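Local coordinates for glutaconate CoA-transferase subunit A (Acidaminococcus fermentans, PDB 1POI), which catalyses the transfer of coenzyme A from acetyl-CoA to glutaconate, (R)-2-hydroxyglutarate and related acids in the hydroxyglutarate pathway of glutamate degradation, at residues A[66-71]-A[133-138]; A[84-89]-A[95-100]. All blocks are in the same frame, centred on the assembly; numbering follows the deposited sequence.

Contact 1. Residues A[66-71]-A[133-138]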
ATOM      1  N   VAL A  66     -29.271  18.968 -27.238  1.00 11.70           N
ATOM      2  CA  VAL A  66     -28.016  19.472 -27.768  1.00 14.55           C
ATOM      3  C   VAL A  66     -28.203  20.376 -28.986  1.00 17.88           C
ATOM      4  O   VAL A  66     -28.763  19.958 -30.011  1.00 19.27           O
ATOM      5  CB  VAL A  66     -27.059  18.286 -28.078  1.00 15.92           C
ATOM      6  CG1 VAL A  66     -25.789  18.765 -28.728  1.00 19.59           C
ATOM      7  CG2 VAL A  66     -26.724  17.537 -26.790  1.00 15.53           C
ATOM      8  N   LYS A  67     -27.705  21.610 -28.859  1.00 17.91           N
ATOM      9  CA  LYS A  67     -27.809  22.656 -29.886  1.00 14.25           C
ATOM     10  C   LYS A  67     -26.778  22.413 -30.970  1.00 14.62           C
ATOM     11  O   LYS A  67     -27.081  22.438 -32.154  1.00 15.69           O
ATOM     12  CB  LYS A  67     -27.600  24.018 -29.211  1.00 16.55           C
ATOM     13  CG  LYS A  67     -27.980  25.240 -30.039  1.00 19.65           C
ATOM     14  CD  LYS A  67     -27.840  26.555 -29.246  1.00 18.27           C
ATOM     15  CE  LYS A  67     -26.376  26.949 -29.016  1.00 22.99           C
ATOM     16  NZ  LYS A  67     -26.206  28.359 -28.480  1.00 24.59           N
ATOM     17  N   ALA A  68     -25.551  22.147 -30.547  1.00 16.76           N
ATOM     18  CA  ALA A  68     -24.450  21.855 -31.454  1.00 16.85           C
ATOM     19  C   ALA A  68     -23.589  20.830 -30.727  1.00 18.62           C
ATOM     20  O   ALA A  68     -23.386  20.927 -29.501  1.00 20.37           O
ATOM     21  CB  ALA A  68     -23.653  23.108 -31.731  1.00 18.73           C
ATOM     22  N   TYR A  69     -23.084  19.859 -31.473  1.00 17.66           N
ATOM     23  CA  TYR A  69     -22.277  18.788 -30.909  1.00 17.18           C
ATOM     24  C   TYR A  69     -20.984  18.681 -31.708  1.00 18.00           C
ATOM     25  O   TYR A  69     -21.026  18.592 -32.947  1.00 17.21           O
ATOM     26  CB  TYR A  69     -23.094  17.499 -31.009  1.00 18.92           C
ATOM     27  CG  TYR A  69     -22.416  16.236 -30.564  1.00 21.42           C
ATOM     28  CD1 TYR A  69     -22.006  16.054 -29.233  1.00 20.42           C
ATOM     29  CD2 TYR A  69     -22.211  15.195 -31.473  1.00 21.52           C
ATOM     30  CE1 TYR A  69     -21.409  14.856 -28.828  1.00 20.40           C
ATOM     31  CE2 TYR A  69     -21.624  14.009 -31.082  1.00 21.60           C
ATOM     32  CZ  TYR A  69     -21.226  13.837 -29.767  1.00 20.70           C
ATOM     33  OH  TYR A  69     -20.663  12.636 -29.410  1.00 20.97           O
ATOM     34  N   ILE A  70     -19.844  18.768 -31.009  1.00 15.43           N
ATOM     35  CA  ILE A  70     -18.524  18.701 -31.652  1.00 15.91           C
ATOM     36  C   ILE A  70     -18.112  17.232 -31.529  1.00 16.82           C
ATOM     37  O   ILE A  70     -17.852  16.726 -30.437  1.00 18.00           O
ATOM     38  CB  ILE A  70     -17.473  19.692 -30.982  1.00 15.34           C
ATOM     39  CG1 ILE A  70     -18.090  21.084 -30.715  1.00  9.17           C
ATOM     40  CG2 ILE A  70     -16.254  19.874 -31.893  1.00 12.13           C
ATOM     41  CD1 ILE A  70     -18.719  21.759 -31.922  1.00  2.00           C
ATOM     42  N   ASN A  71     -17.958  16.586 -32.668  1.00 15.39           N
ATOM     43  CA  ASN A  71     -17.723  15.158 -32.691  1.00 18.01           C
ATOM     44  C   ASN A  71     -16.455  14.546 -33.279  1.00 19.83           C
ATOM     45  O   ASN A  71     -15.934  14.987 -34.330  1.00 15.07           O
ATOM     46  CB  ASN A  71     -18.929  14.528 -33.396  1.00 19.41           C
ATOM     47  CG  ASN A  71     -18.962  13.040 -33.270  1.00 19.76           C
ATOM     48  OD1 ASN A  71     -19.299  12.514 -32.203  1.00 17.61           O
ATOM     49  ND2 ASN A  71     -18.596  12.343 -34.345  1.00 14.69           N
ATOM     50  N   TRP A 133     -16.962  21.141 -43.703  1.00 20.29           N
ATOM     51  CA  TRP A 133     -17.381  21.700 -42.413  1.00 17.09           C
ATOM     52  C   TRP A 133     -18.750  21.122 -42.095  1.00 13.64           C
ATOM     53  O   TRP A 133     -19.637  21.073 -42.949  1.00 11.15           O
ATOM     54  CB  TRP A 133     -17.507  23.215 -42.454  1.00 18.41           C
ATOM     55  CG  TRP A 133     -16.225  23.948 -42.536  1.00 22.58           C
ATOM     56  CD1 TRP A 133     -15.099  23.567 -43.201  1.00 21.11           C
ATOM     57  CD2 TRP A 133     -15.952  25.243 -41.987  1.00 22.81           C
ATOM     58  NE1 TRP A 133     -14.142  24.552 -43.107  1.00 24.12           N
ATOM     59  CE2 TRP A 133     -14.645  25.593 -42.367  1.00 23.52           C
ATOM     60  CE3 TRP A 133     -16.697  26.145 -41.211  1.00 22.75           C
ATOM     61  CZ2 TRP A 133     -14.062  26.808 -42.005  1.00 22.98           C
ATOM     62  CZ3 TRP A 133     -16.119  27.352 -40.853  1.00 21.35           C
ATOM     63  CH2 TRP A 133     -14.818  27.669 -41.248  1.00 23.29           C
ATOM     64  N   GLY A 134     -18.914  20.676 -40.866  1.00 13.45           N
ATOM     65  CA  GLY A 134     -20.187  20.110 -40.454  1.00 15.93           C
ATOM     66  C   GLY A 134     -21.133  21.265 -40.235  1.00 14.79           C
ATOM     67  O   GLY A 134     -22.255  21.265 -40.719  1.00 16.86           O
ATOM     68  N   ILE A 135     -20.665  22.238 -39.462  1.00 14.54           N
ATOM     69  CA  ILE A 135     -21.413  23.454 -39.169  1.00 10.65           C
ATOM     70  C   ILE A 135     -20.764  24.507 -40.052  1.00  8.17           C
ATOM     71  O   ILE A 135     -19.574  24.775 -39.935  1.00 10.14           O
ATOM     72  CB  ILE A 135     -21.258  23.855 -37.701  1.00  7.83           C
ATOM     73  CG1 ILE A 135     -21.325  22.592 -36.832  1.00  2.00           C
ATOM     74  CG2 ILE A 135     -22.346  24.869 -37.335  1.00  5.13           C
ATOM     75  CD1 ILE A 135     -21.203  22.818 -35.342  1.00  2.00           C
ATOM     76  N   SER A 136     -21.508  24.994 -41.029  1.00 10.02           N
ATOM     77  CA  SER A 136     -20.997  25.998 -41.947  1.00 12.59           C
ATOM     78  C   SER A 136     -20.682  27.342 -41.258  1.00 14.40           C
ATOM     79  O   SER A 136     -21.185  27.651 -40.164  1.00  8.50           O
ATOM     80  CB  SER A 136     -22.014  26.224 -43.053  1.00 13.14           C
ATOM     81  OG  SER A 136     -23.229  26.710 -42.498  1.00 21.79           O
ATOM     82  N   LYS A 137     -19.853  28.144 -41.919  1.00 16.97           N
ATOM     83  CA  LYS A 137     -19.491  29.453 -41.398  1.00 21.98           C
ATOM     84  C   LYS A 137     -20.790  30.225 -41.213  1.00 21.86           C
ATOM     85  O   LYS A 137     -20.980  30.889 -40.201  1.00 24.20           O
ATOM     86  CB  LYS A 137     -18.532  30.171 -42.370  1.00 24.52           C
ATOM     87  CG  LYS A 137     -18.483  31.692 -42.240  1.00 29.24           C
ATOM     88  CD  LYS A 137     -17.981  32.156 -40.892  1.00 29.51           C
ATOM     89  CE  LYS A 137     -16.490  32.030 -40.833  1.00 33.71           C
ATOM     90  NZ  LYS A 137     -15.842  32.816 -41.901  1.00 36.89           N
ATOM     91  N   GLU A 138     -21.718  30.030 -42.148  1.00 22.08           N
ATOM     92  CA  GLU A 138     -23.014  30.694 -42.117  1.00 22.28           C
ATOM     93  C   GLU A 138     -23.827  30.323 -40.888  1.00 20.55           C
ATOM     94  O   GLU A 138     -24.418  31.187 -40.243  1.00 24.51           O
ATOM     95  CB  GLU A 138     -23.804  30.409 -43.396  1.00 26.39           C
ATOM     96  CG  GLU A 138     -25.140  31.141 -43.457  1.00 37.31           C
ATOM     97  CD  GLU A 138     -25.845  31.017 -44.810  1.00 44.46           C
ATOM     98  OE1 GLU A 138     -25.164  31.146 -45.860  1.00 46.76           O
ATOM     99  OE2 GLU A 138     -27.085  30.816 -44.817  1.00 46.54           O
TER

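Contact 2. Residues A[84-89]-A[95-100]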
ATOM      1  N   ARG A  84     -27.185   4.956 -31.600  1.00 23.77           N
ATOM      2  CA  ARG A  84     -28.383   5.052 -32.403  1.00 24.59           C
ATOM      3  C   ARG A  84     -29.137   6.375 -32.393  1.00 21.09           C
ATOM      4  O   ARG A  84     -29.479   6.861 -33.452  1.00 20.20           O
ATOM      5  CB  ARG A  84     -29.280   3.850 -32.095  1.00 28.43           C
ATOM      6  CG  ARG A  84     -28.503   2.537 -32.216  1.00 31.10           C
ATOM      7  CD  ARG A  84     -29.224   1.380 -31.569  1.00 32.70           C
ATOM      8  NE  ARG A  84     -28.456   0.138 -31.626  1.00 32.36           N
ATOM      9  CZ  ARG A  84     -28.161  -0.522 -32.746  1.00 32.90           C
ATOM     10  NH1 ARG A  84     -28.559  -0.065 -33.923  1.00 36.44           N
ATOM     11  NH2 ARG A  84     -27.464  -1.648 -32.691  1.00 34.41           N
ATOM     12  N   ARG A  85     -29.389   6.967 -31.227  1.00 19.53           N
ATOM     13  CA  ARG A  85     -30.093   8.249 -31.193  1.00 19.49           C
ATOM     14  C   ARG A  85     -29.230   9.247 -31.959  1.00 21.72           C
ATOM     15  O   ARG A  85     -29.725  10.026 -32.774  1.00 24.31           O
ATOM     16  CB  ARG A  85     -30.289   8.738 -29.759  1.00 18.50           C
ATOM     17  CG  ARG A  85     -31.592   8.315 -29.064  1.00 19.38           C
ATOM     18  CD  ARG A  85     -32.381   7.248 -29.814  1.00 19.04           C
ATOM     19  NE  ARG A  85     -33.223   7.778 -30.876  1.00 18.47           N
ATOM     20  CZ  ARG A  85     -33.471   7.141 -32.019  1.00 21.65           C
ATOM     21  NH1 ARG A  85     -32.947   5.948 -32.265  1.00 20.38           N
ATOM     22  NH2 ARG A  85     -34.268   7.689 -32.922  1.00 24.43           N
ATOM     23  N   PHE A  86     -27.925   9.151 -31.727  1.00 21.49           N
ATOM     24  CA  PHE A  86     -26.910   9.980 -32.356  1.00 20.98           C
ATOM     25  C   PHE A  86     -26.987   9.888 -33.887  1.00 21.50           C
ATOM     26  O   PHE A  86     -27.319  10.863 -34.532  1.00 24.16           O
ATOM     27  CB  PHE A  86     -25.514   9.560 -31.804  1.00 20.74           C
ATOM     28  CG  PHE A  86     -24.339   9.952 -32.674  1.00 19.10           C
ATOM     29  CD1 PHE A  86     -23.807  11.234 -32.618  1.00 20.04           C
ATOM     30  CD2 PHE A  86     -23.785   9.042 -33.571  1.00 17.95           C
ATOM     31  CE1 PHE A  86     -22.743  11.604 -33.450  1.00 19.68           C
ATOM     32  CE2 PHE A  86     -22.728   9.399 -34.401  1.00 18.17           C
ATOM     33  CZ  PHE A  86     -22.207  10.685 -34.340  1.00 20.58           C
ATOM     34  N   ARG A  87     -26.760   8.716 -34.473  1.00 23.67           N
ATOM     35  CA  ARG A  87     -26.796   8.610 -35.930  1.00 24.01           C
ATOM     36  C   ARG A  87     -28.166   8.843 -36.542  1.00 23.62           C
ATOM     37  O   ARG A  87     -28.273   9.140 -37.729  1.00 23.97           O
ATOM     38  CB  ARG A  87     -26.216   7.277 -36.412  1.00 27.55           C
ATOM     39  CG  ARG A  87     -27.023   6.041 -36.047  1.00 32.03           C
ATOM     40  CD  ARG A  87     -27.484   5.264 -37.304  1.00 38.01           C
ATOM     41  NE  ARG A  87     -26.389   4.725 -38.119  1.00 44.10           N
ATOM     42  CZ  ARG A  87     -25.659   3.648 -37.802  1.00 47.67           C
ATOM     43  NH1 ARG A  87     -25.891   2.978 -36.669  1.00 45.59           N
ATOM     44  NH2 ARG A  87     -24.716   3.212 -38.642  1.00 47.29           N
ATOM     45  N   LYS A  88     -29.216   8.725 -35.737  1.00 23.22           N
ATOM     46  CA  LYS A  88     -30.572   8.929 -36.239  1.00 23.74           C
ATOM     47  C   LYS A  88     -30.865  10.419 -36.339  1.00 20.79           C
ATOM     48  O   LYS A  88     -31.262  10.925 -37.394  1.00 17.84           O
ATOM     49  CB  LYS A  88     -31.606   8.234 -35.340  1.00 23.88           C
ATOM     50  CG  LYS A  88     -32.968   8.059 -35.986  1.00 29.80           C
ATOM     51  CD  LYS A  88     -32.857   7.526 -37.418  1.00 34.71           C
ATOM     52  CE  LYS A  88     -33.059   8.636 -38.460  1.00 37.30           C
ATOM     53  NZ  LYS A  88     -32.590   8.218 -39.824  1.00 42.49           N
ATOM     54  N   TRP A  89     -30.651  11.131 -35.247  1.00 17.58           N
ATOM     55  CA  TRP A  89     -30.881  12.552 -35.270  1.00 17.92           C
ATOM     56  C   TRP A  89     -29.997  13.249 -36.285  1.00 17.05           C
ATOM     57  O   TRP A  89     -30.448  14.156 -36.973  1.00 20.20           O
ATOM     58  CB  TRP A  89     -30.689  13.140 -33.900  1.00 18.04           C
ATOM     59  CG  TRP A  89     -31.839  12.892 -33.038  1.00 16.32           C
ATOM     60  CD1 TRP A  89     -32.458  11.702 -32.820  1.00 18.41           C
ATOM     61  CD2 TRP A  89     -32.513  13.857 -32.235  1.00 18.31           C
ATOM     62  NE1 TRP A  89     -33.481  11.862 -31.916  1.00 21.90           N
ATOM     63  CE2 TRP A  89     -33.536  13.180 -31.542  1.00 20.41           C
ATOM     64  CE3 TRP A  89     -32.349  15.236 -32.029  1.00 18.37           C
ATOM     65  CZ2 TRP A  89     -34.393  13.834 -30.654  1.00 21.83           C
ATOM     66  CZ3 TRP A  89     -33.197  15.882 -31.145  1.00 17.91           C
ATOM     67  CH2 TRP A  89     -34.205  15.186 -30.470  1.00 18.81           C
ATOM     68  N   LEU A  95     -29.833  17.502 -35.801  1.00 12.88           N
ATOM     69  CA  LEU A  95     -28.728  17.802 -34.884  1.00 11.72           C
ATOM     70  C   LEU A  95     -27.638  18.594 -35.602  1.00 12.68           C
ATOM     71  O   LEU A  95     -27.251  18.230 -36.724  1.00 11.07           O
ATOM     72  CB  LEU A  95     -28.131  16.491 -34.356  1.00 10.80           C
ATOM     73  CG  LEU A  95     -26.803  16.502 -33.591  1.00  8.45           C
ATOM     74  CD1 LEU A  95     -27.042  17.023 -32.165  1.00  3.95           C
ATOM     75  CD2 LEU A  95     -26.185  15.089 -33.587  1.00  2.00           C
ATOM     76  N   THR A  96     -27.200  19.698 -34.984  1.00 14.00           N
ATOM     77  CA  THR A  96     -26.131  20.557 -35.530  1.00 14.23           C
ATOM     78  C   THR A  96     -24.840  19.868 -35.086  1.00 10.21           C
ATOM     79  O   THR A  96     -24.560  19.792 -33.881  1.00  6.53           O
ATOM     80  CB  THR A  96     -26.115  22.002 -34.890  1.00 16.72           C
ATOM     81  OG1 THR A  96     -27.436  22.554 -34.808  1.00 20.11           O
ATOM     82  CG2 THR A  96     -25.259  22.929 -35.721  1.00 17.32           C
ATOM     83  N   MET A  97     -24.002  19.463 -36.027  1.00 10.54           N
ATOM     84  CA  MET A  97     -22.790  18.747 -35.629  1.00 14.69           C
ATOM     85  C   MET A  97     -21.526  18.947 -36.454  1.00 13.59           C
ATOM     86  O   MET A  97     -21.560  18.927 -37.688  1.00 13.37           O
ATOM     87  CB  MET A  97     -23.099  17.244 -35.596  1.00 21.35           C
ATOM     88  CG  MET A  97     -21.925  16.355 -35.225  1.00 25.97           C
ATOM     89  SD  MET A  97     -22.325  14.647 -35.388  1.00 29.23           S
ATOM     90  CE  MET A  97     -21.628  14.360 -36.962  1.00 26.11           C
ATOM     91  N   GLU A  98     -20.399  19.050 -35.757  1.00 13.34           N
ATOM     92  CA  GLU A  98     -19.101  19.206 -36.413  1.00 15.45           C
ATOM     93  C   GLU A  98     -18.257  17.953 -36.142  1.00 17.10           C
ATOM     94  O   GLU A  98     -18.410  17.300 -35.113  1.00 16.45           O
ATOM     95  CB  GLU A  98     -18.369  20.448 -35.881  1.00 13.40           C
ATOM     96  CG  GLU A  98     -17.156  20.858 -36.693  1.00 17.24           C
ATOM     97  CD  GLU A  98     -17.431  20.955 -38.197  1.00 20.54           C
ATOM     98  OE1 GLU A  98     -17.382  19.920 -38.880  1.00 22.13           O
ATOM     99  OE2 GLU A  98     -17.681  22.062 -38.714  1.00 21.65           O
ATOM    100  N   ASP A  99     -17.389  17.614 -37.081  1.00 18.09           N
ATOM    101  CA  ASP A  99     -16.499  16.477 -36.952  1.00 19.12           C
ATOM    102  C   ASP A  99     -15.059  16.926 -36.946  1.00 20.73           C
ATOM    103  O   ASP A  99     -14.610  17.596 -37.878  1.00 21.03           O
ATOM    104  CB  ASP A  99     -16.616  15.551 -38.162  1.00 21.31           C
ATOM    105  CG  ASP A  99     -17.627  14.463 -37.979  1.00 21.28           C
ATOM    106  OD1 ASP A  99     -17.689  13.849 -36.878  1.00 19.84           O
ATOM    107  OD2 ASP A  99     -18.351  14.223 -38.967  1.00 21.12           O
ATOM    108  N   TYR A 100     -14.337  16.521 -35.914  1.00 22.95           N
ATOM    109  CA  TYR A 100     -12.899  16.764 -35.798  1.00 24.44           C
ATOM    110  C   TYR A 100     -12.345  15.359 -35.514  1.00 22.63           C
ATOM    111  O   TYR A 100     -13.082  14.463 -35.084  1.00 20.23           O
ATOM    112  CB  TYR A 100     -12.542  17.669 -34.595  1.00 26.45           C
ATOM    113  CG  TYR A 100     -12.776  19.162 -34.773  1.00 28.21           C
ATOM    114  CD1 TYR A 100     -12.010  19.919 -35.665  1.00 27.32           C
ATOM    115  CD2 TYR A 100     -13.754  19.820 -34.037  1.00 27.34           C
ATOM    116  CE1 TYR A 100     -12.217  21.293 -35.815  1.00 24.08           C
ATOM    117  CE2 TYR A 100     -13.964  21.188 -34.185  1.00 27.68           C
ATOM    118  CZ  TYR A 100     -13.198  21.914 -35.072  1.00 26.00           C
ATOM    119  OH  TYR A 100     -13.437  23.258 -35.210  1.00 23.62           O
TER

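Contact 1. Residues A[66-71]-A[133-138]
Ile135 rests the end of its side chain on the sheet, and its CD1 methyl meets two residues of strand 66-71 at once. Ala68 CB lies 4.4 Å from Ile135 CD1 on one flank, and Ile70 CD1 lies 4.4 Å from Ile135 CD1 on the other. The approach is methyl to methyl: Ile135 comes end-on, and the lines from its CD1 to the two strand methyls diverge by about 72°. The two isoleucines reach this point differently. In Ile135 the CG1 branch is fully extended (chi2 -179°), which extends CD1 toward the strand. The same branch of Ile70 is folded at chi2 (-54°), and its CD1 turns toward the incoming methyl while CG2 faces Tyr100. Ala68 points its CB toward the segment opposite. Tyr69, between them in sequence, turns to the other face of the sheet and packs on Trp57 and Met97.

The backbone of 133-138 never pairs with strand 66-71; the closest CA atoms, those of Ala68 and Ile135, are 8.4 Å apart. It is held instead by strand 96-99, outermost in this chain's sheet, where the carboxylate of Glu98 accepts hydrogen bonds from the N of Gly134 through OE1 and the N of Ile135 through OE2. Ile135 also rests on Thr96, so it passes over the outermost strand to touch the next one. Just beyond it, Ser136 N-caps helix 137-141 through OG and Val139 N. This is packing of a connecting segment on one face of the parallel Rossmann-like sheet. Chemically, the interface is small, buried and purely apolar, with dispersion between three methyls as its substance, while Glu98 supplies hydrogen bonds to the backbone of 133-138.

Contact 2. Residues A[84-89]-A[95-100]
The sulfur of Met97 sits obliquely beside the ring of Phe86, in a Met-aromatic contact that joins helix 84-92 to strand 96-99, outermost in this chain's sheet. Met97 SD is 3.6 Å from Phe86 CE1 and 4.1 Å from Phe86 CZ, the ring atoms nearest to it. Measured to the ring centroid, SD lies 66° off the normal, and the two side chains run nearly perpendicular to each other. Met97 has CG anti to its backbone N (chi1 179°) and stays extended through chi2, which brings SD to the Phe86 ring; the bend comes only at the terminal methyl. Phe86 swings across from the helix, and its side chain also touches Ile61 and Asn71.

Nearer the turn between the two segments, Trp89 and Leu95 face each other. Their CB atoms are 4.2 Å apart, Trp89 CB against Leu95 CB, while the Trp89 side chain also touches Ile61.

Strand 66-71, helix 84-92 and strand 96-99 form a beta-alpha-beta crossover between neighbouring parallel strands, and this contact is the seam where the helix returns to the sheet. The chain of another protein in the assembly borders it: the backbone of that chain packs on Phe86, one of its basic side chains lies against Met97, and a basic side chain of the same chain forms a salt bridge with Asp99 OD2. On the strand, Glu98 turns OE1 back to the N of Asp99 (2.9 Å) and pairs with Lys150 and Arg140. Across the contact itself, the chemistry implies adhesion through a polarisable sulfur, aromatic carbon and aliphatic carbon.

The two contacts lie about 9 Å apart, centre to centre, and share one parallel sheet, in which strand 66-71 belongs to contact 1 and its neighbour, strand 96-99, to contact 2. Along the chain the order is 66-71, 84-89, 95-100, 133-138, and both segments of contact 2 fall between those of contact 1. They use opposite faces of the sheet: helix 84-92 packs through Met97 on one, while segment 133-138 lies on the other. Backbone bonding knits them together, with Asn71 N 2.6 Å from Glu98 O, a probable hydrogen bond. This end of the chain's Rossmann-like parallel sheet is covered on both faces, close to where another protein chain docks.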